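Lipoprotein outS (Dickeya dadantii, PDB 3UTK) acts as the lipoprotein pilotin of the type II secretion system, interacting with the secretin OutD and required for export of pectate lyases and cellulases across the outer membrane. Local coordinates at residues A52-L57 and R120-F125. Residues are numbered along the deposited sequence; the frame is centred on the assembly and turned at random.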
loop_
_atom_site.group_PDB
_atom_site.type_symbol
_atom_site.label_atom_id
_atom_site.label_comp_id
_atom_site.label_asym_id
_atom_site.label_seq_id
_atom_site.Cartn_x
_atom_site.Cartn_y
_atom_site.Cartn_z
ATOM N N ALA A 52 2.660 -0.466 -1.151
ATOM C CA ALA A 52 3.892 0.223 -1.540
ATOM C C ALA A 52 3.885 1.697 -1.150
ATOM O O ALA A 52 4.881 2.218 -0.647
ATOM C CB ALA A 52 4.123 0.091 -3.035
ATOM N N ALA A 53 2.770 2.372 -1.405
ATOM C CA ALA A 53 2.638 3.787 -1.051
ATOM C C ALA A 53 2.712 3.977 0.467
ATOM O O ALA A 53 3.319 4.923 0.958
ATOM C CB ALA A 53 1.334 4.357 -1.601
ATOM N N SER A 54 2.072 3.074 1.206
ATOM C CA SER A 54 2.129 3.112 2.655
ATOM C C SER A 54 3.543 2.908 3.198
ATOM O O SER A 54 3.947 3.615 4.103
ATOM C CB SER A 54 1.180 2.081 3.263
ATOM O OG SER A 54 -0.160 2.375 2.911
ATOM N N LYS A 55 4.282 1.926 2.678
ATOM C CA LYS A 55 5.664 1.726 3.122
ATOM C C LYS A 55 6.512 2.951 2.755
ATOM O O LYS A 55 7.380 3.367 3.516
ATOM C CB LYS A 55 6.266 0.445 2.527
ATOM C CG LYS A 55 7.698 0.168 2.987
ATOM C CD LYS A 55 8.223 -1.179 2.507
ATOM C CE LYS A 55 9.609 -1.451 3.083
ATOM N NZ LYS A 55 10.012 -2.877 2.928
ATOM N N TYR A 56 6.267 3.516 1.578
ATOM C CA TYR A 56 6.969 4.731 1.166
ATOM C C TYR A 56 6.749 5.859 2.185
ATOM O O TYR A 56 7.677 6.579 2.551
ATOM C CB TYR A 56 6.542 5.157 -0.252
ATOM C CG TYR A 56 7.363 6.288 -0.827
ATOM C CD1 TYR A 56 7.120 7.608 -0.461
ATOM C CD2 TYR A 56 8.370 6.038 -1.753
ATOM C CE1 TYR A 56 7.875 8.643 -0.991
ATOM C CE2 TYR A 56 9.126 7.068 -2.284
ATOM C CZ TYR A 56 8.877 8.362 -1.901
ATOM O OH TYR A 56 9.639 9.380 -2.429
ATOM N N LEU A 57 5.525 5.994 2.678
ATOM C CA LEU A 57 5.255 7.039 3.653
ATOM C C LEU A 57 6.016 6.756 4.946
ATOM O O LEU A 57 6.638 7.648 5.511
ATOM C CB LEU A 57 3.758 7.170 3.944
ATOM C CG LEU A 57 2.884 7.858 2.888
ATOM C CD1 LEU A 57 1.388 7.776 3.245
ATOM C CD2 LEU A 57 3.289 9.325 2.701
ATOM N N ARG A 120 -1.319 13.653 1.009
ATOM C CA ARG A 120 -2.577 14.280 0.618
ATOM C C ARG A 120 -3.674 13.266 0.313
ATOM O O ARG A 120 -4.814 13.477 0.708
ATOM C CB ARG A 120 -2.384 15.209 -0.588
ATOM C CG ARG A 120 -3.648 15.975 -0.989
ATOM C CD ARG A 120 -3.437 16.781 -2.267
ATOM N NE ARG A 120 -4.636 16.807 -3.103
ATOM C CZ ARG A 120 -4.694 16.352 -4.353
ATOM N NH1 ARG A 120 -3.614 15.831 -4.935
ATOM N NH2 ARG A 120 -5.836 16.421 -5.024
ATOM N N THR A 121 -3.325 12.160 -0.350
ATOM C CA THR A 121 -4.342 11.286 -0.950
ATOM C C THR A 121 -4.617 9.974 -0.219
ATOM O O THR A 121 -5.604 9.305 -0.512
ATOM C CB THR A 121 -3.955 10.886 -2.391
ATOM O OG1 THR A 121 -2.754 10.100 -2.350
ATOM C CG2 THR A 121 -3.727 12.123 -3.264
ATOM N N MET A 122 -3.754 9.591 0.717
ATOM C CA MET A 122 -3.815 8.235 1.268
ATOM C C MET A 122 -4.678 8.106 2.523
ATOM O O MET A 122 -4.792 7.020 3.090
ATOM C CB MET A 122 -2.398 7.706 1.539
ATOM C CG MET A 122 -1.630 7.298 0.282
ATOM S SD MET A 122 -2.187 5.687 -0.325
ATOM C CE MET A 122 -1.629 4.606 0.997
ATOM N N THR A 123 -5.297 9.200 2.952
ATOM C CA THR A 123 -6.072 9.179 4.197
ATOM C C THR A 123 -7.043 7.991 4.380
ATOM O O THR A 123 -7.072 7.385 5.445
ATOM C CB THR A 123 -6.841 10.496 4.421
ATOM O OG1 THR A 123 -5.924 11.596 4.403
ATOM C CG2 THR A 123 -7.550 10.465 5.762
ATOM N N PRO A 124 -7.863 7.670 3.362
ATOM C CA PRO A 124 -8.800 6.557 3.571
ATOM C C PRO A 124 -8.115 5.223 3.899
ATOM O O PRO A 124 -8.616 4.455 4.731
ATOM C CB PRO A 124 -9.550 6.474 2.234
ATOM C CG PRO A 124 -9.458 7.864 1.674
ATOM C CD PRO A 124 -8.096 8.353 2.076
ATOM N N PHE A 125 -6.982 4.946 3.265
ATOM C CA PHE A 125 -6.286 3.695 3.538
ATOM C C PHE A 125 -5.593 3.750 4.902
ATOM O O PHE A 125 -5.613 2.776 5.647
ATOM C CB PHE A 125 -5.294 3.357 2.425
ATOM C CG PHE A 125 -4.749 1.960 2.503
ATOM C CD1 PHE A 125 -5.575 0.867 2.316
ATOM C CD2 PHE A 125 -3.406 1.741 2.770
ATOM C CE1 PHE A 125 -5.066 -0.424 2.387
ATOM C CE2 PHE A 125 -2.893 0.459 2.843
ATOM C CZ PHE A 125 -3.722 -0.625 2.653
#
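The nearest CA atoms across the contact are those of Ser54 and Met122, 8.0 Å apart, where one face of helix 40-60 meets the bend between helices 111-121 and 123-131. Residues 52-57 are regular helix, whereas Met122 occupies the break between the two C-terminal helices; the turn from Met122 O to Phe125 N is closed by a weak hydrogen bond.

Met122 carries most of the contact. Bends at chi2 and chi3 (-78° and -67°) fold its chain into a hook, whose terminal methyl CE rests against Ala53 and Ser54, 3.9 Å from Ala53 CB and 3.3 Å from Ser54 OG. SD lies beside the same alanine methyl, while nearer the backbone Met122 CB meets Leu57 CD1 at 4.2 Å, the two side chains running obliquely past each other. With CG anti to the backbone N (chi1 -168°), Phe125 extends toward helix 40-60 and presents its ring edge to the serine: Ser54 OG lies in the ring plane, 3.3 Å from Phe125 CD2 and equally close to CE2.

Beyond these residues, Phe118 packs on Ala53 and Leu57, and Phe125 reaches Thr75, Ala76 and Val79 of helix 69-82, placing the contact within the core of the nested helical hairpins characteristic of this pilotin. The buried hydroxyl of Ser54 is hydrogen-bonded to Leu50 O, one turn back in its own helix. With that polar group satisfied locally, the join rests mainly on apolar packing, and the oxygen's place at the aromatic C-H edge is consistent with a weakly favourable electrostatic contact.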